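N-acetylneuraminate lyase (Fusobacterium nucleatum subsp. nucleatum ATCC 25586, PDB 5ZKA) belongs to the lyases of the dihydrodipicolinate synthetase family and is built on a TIM-barrel fold, with two chains in its assembly. Local coordinates at residues I21-M26 with R45-K50; Y223-I228 with K269-L274; E131-Y136 with F165-E170; G182-L187 with T211-D216. All blocks are in the same frame, centred on the assembly; numbering follows the deposited sequence.

Contact 1: I21-M26 with R45-K50; sequences IYSALM and RYNIDK
A single short hydrogen bond, Ser-23 to Asn-47, dominates this small buried contact between a barrel strand and the helix that packs outside it. Ser-23 OG donates a hydrogen bond to Asn-47 OD1 at 2.6 Å, with a C=O...O angle of 143° and the hydroxyl standing 36° above the carbonyl plane. A small hydroxyl suits the strand here: OG lies anti to the carbonyl carbon of its own residue (chi1 -77°), and the side chain leaves the strand toward the helix, bringing even Ser-23 CB within 3.1 Å of Asn-47 OD1. Strand 20-24 and helix 37-49 are the first two elements of a beta-alpha-beta unit completed by strand 55-58, the repeating theme of the TIM barrel. Asn-47 works as a two-ended connector in this buried setting. While OD1 accepts from the serine hydroxyl, ND2 donates to Ile-43 O one turn back on the same helix and to Asn-224 OD1, so the amide is fixed in rotation. Leu-25 CD1 passes the amide obliquely, 3.9 Å from Asn-47 ND2, and the Leu-25 side chain also packs on Leu-40, Ile-43 and Ile-44 of the same helix. On the more open side of helix 37-49, Arg-45 grips the Asp-49 carboxylate side-on: NE meets OD2 of Asp-49 at 2.9 Å and NH2 meets OD1 at 3.1 Å, while NH1 reaches Glu-83.

Contact 2: Y223-I228 with K269-L274; sequences YNINGI and KEILKL
Ile-225 meets Ile-271 and Leu-272 where the last barrel helix, 223-237, packs on helix 264-274, part of the C-terminal helical extension that this family adds to its TIM barrel. The short segments approach to 9.8 Å between axes, at 63°, and the side chains that meet across the interface are apolar. Beta-branched Ile-225 suits the spot because its two arms serve different partners. CG1 takes the crowded position between backbone N and carbonyl carbon (chi1 56°) and runs on extended, carrying CD1 to within 3.7 Å of Ile-271 CD1; the two side chains cross at about a right angle. Its other arm, CG2, lies 3.7 Å from Leu-272 CG and 3.8 Å from Leu-272 CD2. Ile-271 CG2 fits against both arms, 4.0 Å from Ile-225 CG2. Leu-272 starts out pointing past the partner helix, yet its branched end turns inward, and it also touches Tyr-46 of helix 37-49. Asn-224 keeps its amide away from this apolar patch: ND2 binds Ser-221 O and Ala-24 O. Its backbone carbonyl is less fortunate, buried here without a polar partner, and what faces Asn-224 O is a methyl, Leu-272 CD2, at 3.8 Å.

Contact 3: E131-Y136 with F165-E170; sequences EIKDYY and FGELFE
The ring of Tyr-136 meets Leu-168 on a slant, Tyr-136 CD2 lying 4.2 Å from Leu-168 CD2, while one of its faces is taken by Tyr-135. Tyr-135 CD1 sits 3.9 Å above the centre of that face, and reciprocally Tyr-136 CE1 lies in plane at the edge of the Tyr-135 ring, so these neighbours in sequence meet edge over face. The setting is the outer layer of the TIM barrel: helices 129-143 and 162-169 flank strand 147-150, and their short segments run roughly parallel, 10.6 Å apart between axes at a crossing angle of -27°. An aromatic ring and a branched aliphatic residue suit the inner part of the contact, where both Tyr-136 and Leu-168 also rest on Ile-149 of that strand. The phenol is not wasted on this apolar floor, since Tyr-136 OH bonds to Ala-119 O. Farther out, Lys-133 does double duty. Its CG lies anti to the backbone N (chi1 -174°) and the rest of the chain is extended, so the methylenes slide past Leu-168 in the opposite direction, with Lys-133 CG 3.8 Å from Leu-168 CD2, while the ammonium continues to the partly exposed margin. There the lysine side chain crosses that of Glu-167 at about a right angle and forms a salt bridge whose hydrogen bond is weak, Lys-133 NZ standing 3.4 Å from Glu-167 OE1.

Contact 4: G182-L187 with T211-D216; sequences GDFYLL and TVLGVD
Apolar packing joins the two segments, and Leu-213 is at its centre. Its CD1 methyl fits into a corner of helix 184-193: it lies at the edge of the Phe-184 ring, near the ring plane and 3.7 Å from Phe-184 CD2; it stands 3.9 Å from Leu-187 CD2; and it also rests against a backbone carbonyl, 3.6 Å from Phe-184 O. Leu-187 CG, anti to its backbone N (chi1 176°), is carried toward the other segment, where its branch sets CD2 against Leu-213 and CD1 against Val-215 CG1, 3.9 Å away. Compact, branched Val-215 crosses the leucine at about a right angle, and Ala-210 of helix 207-212 also touches both of them.

Polar interactions stay within one segment or lead outside the pair. Asp-183 is the N-cap of helix 184-193: its OD1 accepts from Leu-186 N at 3.1 Å, nearly straight (176°) but from well above the carboxylate plane, and only weakly from Tyr-185 N. Aspartate suits a helix start, where main-chain N-H groups lack carbonyl partners. Arg-191, farther along that helix, hydrogen-bonds to Gly-214 O and forms a salt bridge with Asp-216 OD2. Gly-214 suits its turn, having a positive phi of 87°.

In the TIM barrel this pairs the start of the helix after strand 174-176, a few residues beyond the modified Lys-178, with the turn leading into strand 217-220. Phe-184 also meets an aromatic ring of a neighbouring subunit. With mostly hydrocarbon on both sides, the direct contact probably depends on shape and burial, whereas its polar ties, such as those of Arg-191, lie beside it.

From the N terminus, contact 1 closes the first loop, joining barrel strand 20-24 to helix 37-49. Contact 3 comes next, bringing helices 129-143 and 162-169 together across 28 intervening residues, followed by contact 4, which brings helix 184-193 to the turn before strand 217-220. Contact 2 closes the longest loop, tying the last barrel helix to the C-terminal helical extension. The four follow in series; none nests in or crosses another. In space an early and a late part of the chain meet: contacts 1 and 2 touch, their centres 9 Å apart, whereas contact 3 lies on the opposite side of the chain's centre, about 30 Å from contact 1 between centres.

Contact 1: I21-M26 with R45-K50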
# COMPACT_ATOMS: atom_id res chain seq x y z
N ILE A 21 -3.78 -12.86 -14.98
CA ILE A 21 -3.81 -13.47 -13.65
C ILE A 21 -3.12 -14.83 -13.71
O ILE A 21 -3.54 -15.71 -14.47
CB ILE A 21 -5.25 -13.62 -13.15
CG1 ILE A 21 -5.98 -12.27 -13.19
CG2 ILE A 21 -5.28 -14.24 -11.77
CD1 ILE A 21 -5.41 -11.24 -12.24
N TYR A 22 -2.07 -15.01 -12.91
CA TYR A 22 -1.31 -16.26 -12.82
C TYR A 22 -1.54 -16.91 -11.46
O TYR A 22 -1.33 -16.26 -10.43
CB TYR A 22 0.20 -16.01 -12.97
CG TYR A 22 0.69 -15.63 -14.34
CD1 TYR A 22 0.32 -14.42 -14.91
CD2 TYR A 22 1.57 -16.44 -15.04
CE1 TYR A 22 0.76 -14.05 -16.16
CE2 TYR A 22 2.03 -16.08 -16.30
CZ TYR A 22 1.63 -14.88 -16.84
OH TYR A 22 2.08 -14.49 -18.08
N SER A 23 -1.90 -18.19 -11.45
CA SER A 23 -1.87 -18.93 -10.19
C SER A 23 -0.44 -19.36 -9.89
O SER A 23 0.24 -19.92 -10.76
CB SER A 23 -2.75 -20.17 -10.26
OG SER A 23 -4.13 -19.83 -10.15
N ALA A 24 0.01 -19.11 -8.67
CA ALA A 24 1.24 -19.73 -8.18
C ALA A 24 0.88 -21.16 -7.86
O ALA A 24 0.21 -21.45 -6.85
CB ALA A 24 1.79 -18.99 -6.96
N LEU A 25 1.28 -22.06 -8.75
CA LEU A 25 0.77 -23.42 -8.76
C LEU A 25 1.14 -24.16 -7.48
O LEU A 25 2.31 -24.26 -7.12
CB LEU A 25 1.32 -24.14 -9.99
CG LEU A 25 0.80 -25.56 -10.22
CD1 LEU A 25 -0.68 -25.50 -10.55
CD2 LEU A 25 1.59 -26.23 -11.34
N MET A 26 0.13 -24.69 -6.81
CA MET A 26 0.38 -25.56 -5.67
C MET A 26 0.68 -26.98 -6.13
O MET A 26 0.23 -27.42 -7.19
CB MET A 26 -0.82 -25.57 -4.73
CG MET A 26 -1.19 -24.18 -4.26
SD MET A 26 -1.68 -24.15 -2.54
CE MET A 26 -0.20 -24.70 -1.70
N ARG A 45 -5.27 -28.82 -14.15
CA ARG A 45 -6.52 -28.80 -14.90
C ARG A 45 -7.55 -27.88 -14.24
O ARG A 45 -8.25 -27.13 -14.93
CB ARG A 45 -7.08 -30.22 -15.04
CG ARG A 45 -6.29 -31.11 -15.99
CD ARG A 45 -6.91 -31.20 -17.39
NE ARG A 45 -7.03 -29.89 -18.05
CZ ARG A 45 -6.04 -29.27 -18.70
NH1 ARG A 45 -4.84 -29.83 -18.77
NH2 ARG A 45 -6.25 -28.09 -19.26
N TYR A 46 -7.64 -27.91 -12.91
CA TYR A 46 -8.58 -27.02 -12.22
C TYR A 46 -8.26 -25.55 -12.49
O TYR A 46 -9.16 -24.76 -12.78
CB TYR A 46 -8.56 -27.31 -10.72
CG TYR A 46 -9.65 -26.62 -9.93
CD1 TYR A 46 -10.95 -27.11 -9.93
CD2 TYR A 46 -9.37 -25.49 -9.16
CE1 TYR A 46 -11.95 -26.48 -9.20
CE2 TYR A 46 -10.36 -24.86 -8.44
CZ TYR A 46 -11.65 -25.36 -8.46
OH TYR A 46 -12.63 -24.72 -7.73
N ASN A 47 -6.98 -25.18 -12.41
CA ASN A 47 -6.60 -23.79 -12.65
C ASN A 47 -6.94 -23.35 -14.08
O ASN A 47 -7.48 -22.25 -14.29
CB ASN A 47 -5.11 -23.59 -12.38
CG ASN A 47 -4.84 -23.29 -10.93
OD1 ASN A 47 -5.09 -22.18 -10.48
ND2 ASN A 47 -4.35 -24.28 -10.20
N ILE A 48 -6.61 -24.17 -15.07
CA ILE A 48 -6.81 -23.77 -16.45
C ILE A 48 -8.30 -23.81 -16.80
O ILE A 48 -8.83 -22.88 -17.42
CB ILE A 48 -5.99 -24.66 -17.40
CG1 ILE A 48 -4.50 -24.51 -17.12
CG2 ILE A 48 -6.33 -24.35 -18.85
CD1 ILE A 48 -3.65 -25.60 -17.83
N ASP A 49 -8.98 -24.89 -16.44
CA ASP A 49 -10.34 -25.12 -16.92
C ASP A 49 -11.41 -24.44 -16.07
O ASP A 49 -12.46 -24.07 -16.61
CB ASP A 49 -10.65 -26.63 -16.97
CG ASP A 49 -9.70 -27.40 -17.88
OD1 ASP A 49 -9.04 -26.80 -18.75
OD2 ASP A 49 -9.64 -28.64 -17.73
N LYS A 50 -11.20 -24.30 -14.77
CA LYS A 50 -12.24 -23.75 -13.89
C LYS A 50 -11.91 -22.37 -13.35
O LYS A 50 -12.79 -21.51 -13.31
CB LYS A 50 -12.50 -24.71 -12.72
CG LYS A 50 -12.97 -26.11 -13.15
CD LYS A 50 -14.22 -26.05 -14.02
CE LYS A 50 -14.55 -27.43 -14.59
NZ LYS A 50 -15.75 -27.43 -15.48

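Contact 2: Y223-I228 with K269-L274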
# COMPACT_ATOMS: atom_id res chain seq x y z
N TYR A 223 -5.31 -17.64 -6.17
CA TYR A 223 -5.99 -17.79 -7.44
C TYR A 223 -6.22 -19.26 -7.79
O TYR A 223 -7.03 -19.55 -8.67
CB TYR A 223 -5.20 -17.07 -8.54
CG TYR A 223 -4.89 -15.62 -8.18
CD1 TYR A 223 -5.76 -14.87 -7.38
CD2 TYR A 223 -3.70 -15.02 -8.58
CE1 TYR A 223 -5.46 -13.55 -7.02
CE2 TYR A 223 -3.40 -13.70 -8.23
CZ TYR A 223 -4.28 -12.97 -7.45
OH TYR A 223 -3.97 -11.67 -7.11
N ASN A 224 -5.53 -20.18 -7.09
CA ASN A 224 -5.81 -21.61 -7.25
C ASN A 224 -7.27 -21.93 -6.94
O ASN A 224 -7.82 -22.89 -7.48
CB ASN A 224 -4.91 -22.44 -6.32
CG ASN A 224 -3.46 -22.53 -6.80
OD1 ASN A 224 -3.13 -23.35 -7.66
ND2 ASN A 224 -2.58 -21.69 -6.24
N ILE A 225 -7.91 -21.15 -6.07
CA ILE A 225 -9.30 -21.38 -5.71
C ILE A 225 -10.19 -20.16 -5.90
O ILE A 225 -11.43 -20.31 -5.94
CB ILE A 225 -9.40 -21.88 -4.25
CG1 ILE A 225 -8.73 -20.87 -3.30
CG2 ILE A 225 -8.75 -23.25 -4.10
CD1 ILE A 225 -9.06 -21.11 -1.83
N ASN A 226 -9.63 -18.95 -5.99
CA ASN A 226 -10.43 -17.72 -6.09
C ASN A 226 -10.10 -16.94 -7.36
O ASN A 226 -10.27 -15.71 -7.40
CB ASN A 226 -10.24 -16.86 -4.84
CG ASN A 226 -11.26 -15.73 -4.75
OD1 ASN A 226 -12.47 -15.95 -4.95
ND2 ASN A 226 -10.78 -14.52 -4.46
N GLY A 227 -9.65 -17.64 -8.40
CA GLY A 227 -9.23 -16.97 -9.62
C GLY A 227 -10.34 -16.27 -10.39
O GLY A 227 -10.07 -15.32 -11.13
N ILE A 228 -11.59 -16.74 -10.25
CA ILE A 228 -12.71 -16.09 -10.93
C ILE A 228 -12.85 -14.65 -10.45
O ILE A 228 -12.87 -13.70 -11.25
CB ILE A 228 -14.01 -16.88 -10.73
CG1 ILE A 228 -13.90 -18.26 -11.37
CG2 ILE A 228 -15.23 -16.12 -11.30
CD1 ILE A 228 -13.48 -18.22 -12.81
N LYS A 269 -5.23 -26.03 0.02
CA LYS A 269 -5.26 -27.44 -0.35
C LYS A 269 -6.55 -28.11 0.13
O LYS A 269 -7.12 -28.95 -0.58
CB LYS A 269 -4.04 -28.17 0.19
CG LYS A 269 -2.76 -27.76 -0.51
CD LYS A 269 -1.64 -28.76 -0.29
CE LYS A 269 -0.39 -28.35 -1.06
NZ LYS A 269 0.80 -29.17 -0.69
N GLU A 270 -7.03 -27.74 1.32
CA GLU A 270 -8.27 -28.33 1.81
C GLU A 270 -9.47 -27.91 0.96
O GLU A 270 -10.35 -28.72 0.69
CB GLU A 270 -8.50 -27.96 3.28
CG GLU A 270 -9.73 -28.62 3.92
CD GLU A 270 -9.62 -30.14 4.05
OE1 GLU A 270 -8.51 -30.70 3.86
OE2 GLU A 270 -10.65 -30.78 4.35
N ILE A 271 -9.52 -26.64 0.54
CA ILE A 271 -10.62 -26.19 -0.30
C ILE A 271 -10.57 -26.86 -1.67
O ILE A 271 -11.60 -27.19 -2.25
CB ILE A 271 -10.60 -24.65 -0.40
CG1 ILE A 271 -10.94 -24.05 0.97
CG2 ILE A 271 -11.59 -24.17 -1.46
CD1 ILE A 271 -10.90 -22.53 1.02
N LEU A 272 -9.36 -27.05 -2.21
CA LEU A 272 -9.24 -27.79 -3.45
C LEU A 272 -9.83 -29.18 -3.30
O LEU A 272 -10.53 -29.67 -4.19
CB LEU A 272 -7.77 -27.85 -3.90
CG LEU A 272 -7.23 -26.58 -4.57
CD1 LEU A 272 -5.70 -26.58 -4.68
CD2 LEU A 272 -7.85 -26.41 -5.96
N LYS A 273 -9.58 -29.83 -2.16
CA LYS A 273 -10.16 -31.16 -1.96
C LYS A 273 -11.68 -31.09 -1.90
O LYS A 273 -12.37 -31.94 -2.47
CB LYS A 273 -9.59 -31.82 -0.70
CG LYS A 273 -8.08 -32.01 -0.74
CD LYS A 273 -7.57 -32.81 0.44
CE LYS A 273 -6.05 -32.65 0.58
NZ LYS A 273 -5.57 -33.23 1.86
N LEU A 274 -12.22 -30.06 -1.24
CA LEU A 274 -13.67 -29.86 -1.25
C LEU A 274 -14.20 -29.60 -2.65
O LEU A 274 -15.39 -29.83 -2.91
CB LEU A 274 -14.06 -28.71 -0.32
CG LEU A 274 -13.89 -28.92 1.19
CD1 LEU A 274 -14.01 -27.60 1.93
CD2 LEU A 274 -14.91 -29.92 1.73

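Contact 3: E131-Y136 with F165-E170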
# COMPACT_ATOMS: atom_id res chain seq x y z
N GLU A 131 26.33 -8.33 -6.44
CA GLU A 131 26.25 -9.79 -6.51
C GLU A 131 24.88 -10.24 -6.98
O GLU A 131 24.77 -11.19 -7.76
CB GLU A 131 26.62 -10.39 -5.15
CG GLU A 131 28.08 -10.13 -4.84
CD GLU A 131 28.47 -10.35 -3.38
OE1 GLU A 131 27.60 -10.22 -2.49
OE2 GLU A 131 29.67 -10.64 -3.15
N ILE A 132 23.82 -9.56 -6.52
CA ILE A 132 22.47 -9.87 -6.98
C ILE A 132 22.35 -9.65 -8.48
O ILE A 132 21.70 -10.43 -9.20
CB ILE A 132 21.46 -9.01 -6.20
CG1 ILE A 132 21.37 -9.49 -4.74
CG2 ILE A 132 20.11 -8.99 -6.88
CD1 ILE A 132 20.55 -8.58 -3.83
N LYS A 133 22.96 -8.57 -8.98
CA LYS A 133 22.92 -8.28 -10.41
C LYS A 133 23.63 -9.37 -11.21
O LYS A 133 23.12 -9.83 -12.24
CB LYS A 133 23.57 -6.91 -10.67
CG LYS A 133 23.47 -6.43 -12.12
CD LYS A 133 23.96 -4.99 -12.24
CE LYS A 133 24.02 -4.54 -13.69
NZ LYS A 133 24.90 -3.35 -13.86
N ASP A 134 24.81 -9.78 -10.75
CA ASP A 134 25.55 -10.85 -11.41
C ASP A 134 24.72 -12.13 -11.47
O ASP A 134 24.76 -12.86 -12.47
CB ASP A 134 26.85 -11.09 -10.64
CG ASP A 134 27.81 -12.01 -11.36
OD1 ASP A 134 27.55 -12.38 -12.53
OD2 ASP A 134 28.84 -12.36 -10.74
N TYR A 135 23.99 -12.41 -10.40
CA TYR A 135 23.14 -13.60 -10.35
C TYR A 135 22.08 -13.57 -11.44
O TYR A 135 21.94 -14.52 -12.21
CB TYR A 135 22.55 -13.69 -8.94
CG TYR A 135 21.31 -14.52 -8.68
CD1 TYR A 135 20.03 -14.00 -8.88
CD2 TYR A 135 21.41 -15.78 -8.09
CE1 TYR A 135 18.90 -14.73 -8.58
CE2 TYR A 135 20.27 -16.52 -7.77
CZ TYR A 135 19.03 -15.99 -8.03
OH TYR A 135 17.90 -16.70 -7.70
N TYR A 136 21.36 -12.45 -11.54
CA TYR A 136 20.32 -12.34 -12.56
C TYR A 136 20.92 -12.39 -13.96
O TYR A 136 20.43 -13.11 -14.83
CB TYR A 136 19.53 -11.05 -12.37
CG TYR A 136 18.48 -11.20 -11.28
CD1 TYR A 136 17.45 -12.13 -11.42
CD2 TYR A 136 18.55 -10.45 -10.11
CE1 TYR A 136 16.49 -12.28 -10.42
CE2 TYR A 136 17.60 -10.59 -9.12
CZ TYR A 136 16.57 -11.52 -9.28
OH TYR A 136 15.63 -11.69 -8.31
N PHE A 165 16.50 -1.33 -9.41
CA PHE A 165 15.65 -1.89 -10.46
C PHE A 165 16.09 -1.38 -11.83
O PHE A 165 16.13 -2.15 -12.80
CB PHE A 165 14.18 -1.53 -10.22
CG PHE A 165 13.47 -2.46 -9.28
CD1 PHE A 165 13.25 -3.80 -9.61
CD2 PHE A 165 13.01 -2.00 -8.05
CE1 PHE A 165 12.59 -4.65 -8.74
CE2 PHE A 165 12.34 -2.84 -7.17
CZ PHE A 165 12.14 -4.18 -7.52
N GLY A 166 16.43 -0.10 -11.93
CA GLY A 166 16.91 0.44 -13.19
C GLY A 166 18.14 -0.27 -13.72
O GLY A 166 18.25 -0.51 -14.92
N GLU A 167 19.08 -0.62 -12.83
CA GLU A 167 20.27 -1.34 -13.27
C GLU A 167 19.91 -2.70 -13.85
O GLU A 167 20.39 -3.09 -14.91
CB GLU A 167 21.25 -1.49 -12.11
CG GLU A 167 22.01 -0.21 -11.75
CD GLU A 167 23.21 -0.49 -10.86
OE1 GLU A 167 24.04 -1.34 -11.23
OE2 GLU A 167 23.30 0.13 -9.77
N LEU A 168 19.04 -3.44 -13.16
CA LEU A 168 18.61 -4.74 -13.68
C LEU A 168 17.86 -4.59 -14.99
O LEU A 168 18.10 -5.33 -15.95
CB LEU A 168 17.76 -5.47 -12.64
CG LEU A 168 18.50 -5.78 -11.33
CD1 LEU A 168 17.56 -6.37 -10.30
CD2 LEU A 168 19.68 -6.72 -11.59
N PHE A 169 16.95 -3.61 -15.06
CA PHE A 169 16.13 -3.44 -16.26
C PHE A 169 16.89 -2.92 -17.47
O PHE A 169 16.30 -2.86 -18.55
CB PHE A 169 14.95 -2.52 -15.96
CG PHE A 169 13.83 -3.18 -15.20
CD1 PHE A 169 13.45 -4.48 -15.48
CD2 PHE A 169 13.13 -2.47 -14.23
CE1 PHE A 169 12.40 -5.08 -14.80
CE2 PHE A 169 12.09 -3.06 -13.53
CZ PHE A 169 11.72 -4.36 -13.81
N GLU A 170 18.18 -2.56 -17.35
CA GLU A 170 18.94 -2.26 -18.56
C GLU A 170 19.16 -3.50 -19.42
O GLU A 170 19.38 -3.37 -20.63
CB GLU A 170 20.30 -1.63 -18.21
CG GLU A 170 20.24 -0.64 -17.08
CD GLU A 170 21.54 0.10 -16.84
OE1 GLU A 170 21.49 1.18 -16.20
OE2 GLU A 170 22.60 -0.38 -17.28

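Contact 4: G182-L187 with T211-D216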
# COMPACT_ATOMS: atom_id res chain seq x y z
N GLY A 182 4.61 -4.43 -0.01
CA GLY A 182 3.39 -3.64 0.08
C GLY A 182 3.62 -2.14 0.03
O GLY A 182 2.86 -1.37 0.61
N ASP A 183 4.68 -1.72 -0.66
CA ASP A 183 5.08 -0.31 -0.76
C ASP A 183 4.50 0.25 -2.07
O ASP A 183 5.10 0.11 -3.14
CB ASP A 183 6.61 -0.18 -0.71
CG ASP A 183 7.08 1.25 -0.78
OD1 ASP A 183 6.26 2.15 -1.07
OD2 ASP A 183 8.29 1.50 -0.54
N PHE A 184 3.33 0.90 -1.97
CA PHE A 184 2.67 1.37 -3.18
C PHE A 184 3.23 2.69 -3.70
O PHE A 184 2.92 3.07 -4.83
CB PHE A 184 1.15 1.48 -2.93
CG PHE A 184 0.46 0.15 -2.96
CD1 PHE A 184 0.63 -0.75 -1.92
CD2 PHE A 184 -0.34 -0.21 -4.03
CE1 PHE A 184 0.01 -2.00 -1.95
CE2 PHE A 184 -0.96 -1.46 -4.07
CZ PHE A 184 -0.78 -2.35 -3.04
N TYR A 185 4.07 3.39 -2.93
CA TYR A 185 4.82 4.48 -3.53
C TYR A 185 5.89 3.93 -4.47
O TYR A 185 6.00 4.34 -5.63
CB TYR A 185 5.44 5.35 -2.42
CG TYR A 185 6.32 6.48 -2.91
CD1 TYR A 185 5.96 7.27 -4.00
CD2 TYR A 185 7.51 6.76 -2.26
CE1 TYR A 185 6.79 8.32 -4.43
CE2 TYR A 185 8.34 7.82 -2.68
CZ TYR A 185 7.97 8.59 -3.76
OH TYR A 185 8.80 9.62 -4.17
N LEU A 186 6.68 2.97 -3.98
CA LEU A 186 7.67 2.34 -4.85
C LEU A 186 7.01 1.69 -6.06
O LEU A 186 7.55 1.75 -7.17
CB LEU A 186 8.48 1.32 -4.05
CG LEU A 186 9.55 0.54 -4.82
CD1 LEU A 186 10.68 1.46 -5.26
CD2 LEU A 186 10.08 -0.60 -3.96
N LEU A 187 5.82 1.08 -5.88
CA LEU A 187 5.14 0.46 -7.01
C LEU A 187 4.82 1.49 -8.08
O LEU A 187 5.06 1.25 -9.27
CB LEU A 187 3.86 -0.25 -6.54
CG LEU A 187 2.98 -0.87 -7.64
CD1 LEU A 187 3.78 -1.84 -8.53
CD2 LEU A 187 1.73 -1.55 -7.06
N THR A 211 -3.91 -2.71 -9.32
CA THR A 211 -4.40 -2.61 -10.69
C THR A 211 -4.49 -1.16 -11.16
O THR A 211 -4.14 -0.84 -12.31
CB THR A 211 -5.76 -3.31 -10.81
OG1 THR A 211 -5.59 -4.68 -10.43
CG2 THR A 211 -6.26 -3.26 -12.25
N VAL A 212 -4.94 -0.24 -10.30
CA VAL A 212 -5.09 1.13 -10.77
C VAL A 212 -3.76 1.88 -10.84
O VAL A 212 -3.71 2.97 -11.42
CB VAL A 212 -6.10 1.91 -9.91
CG1 VAL A 212 -7.46 1.18 -9.88
CG2 VAL A 212 -5.57 2.17 -8.49
N LEU A 213 -2.69 1.32 -10.27
CA LEU A 213 -1.33 1.81 -10.52
C LEU A 213 -0.71 1.18 -11.77
O LEU A 213 0.49 1.37 -12.01
CB LEU A 213 -0.43 1.54 -9.31
CG LEU A 213 -0.72 2.40 -8.07
CD1 LEU A 213 0.24 2.05 -6.95
CD2 LEU A 213 -0.59 3.89 -8.40
N GLY A 214 -1.48 0.43 -12.55
CA GLY A 214 -1.04 -0.01 -13.86
C GLY A 214 -0.25 -1.30 -13.92
O GLY A 214 0.45 -1.51 -14.91
N VAL A 215 -0.34 -2.17 -12.91
CA VAL A 215 0.34 -3.47 -13.04
C VAL A 215 -0.25 -4.24 -14.23
O VAL A 215 -1.38 -3.99 -14.67
CB VAL A 215 0.28 -4.32 -11.76
CG1 VAL A 215 0.99 -3.64 -10.61
CG2 VAL A 215 -1.16 -4.64 -11.40
N ASP A 216 0.55 -5.14 -14.79
CA ASP A 216 0.19 -5.89 -15.99
C ASP A 216 -0.49 -7.20 -15.66
O ASP A 216 -0.94 -7.90 -16.57
CB ASP A 216 1.44 -6.12 -16.83
CG ASP A 216 2.09 -4.82 -17.23
OD1 ASP A 216 1.60 -4.19 -18.20
OD2 ASP A 216 3.06 -4.39 -16.57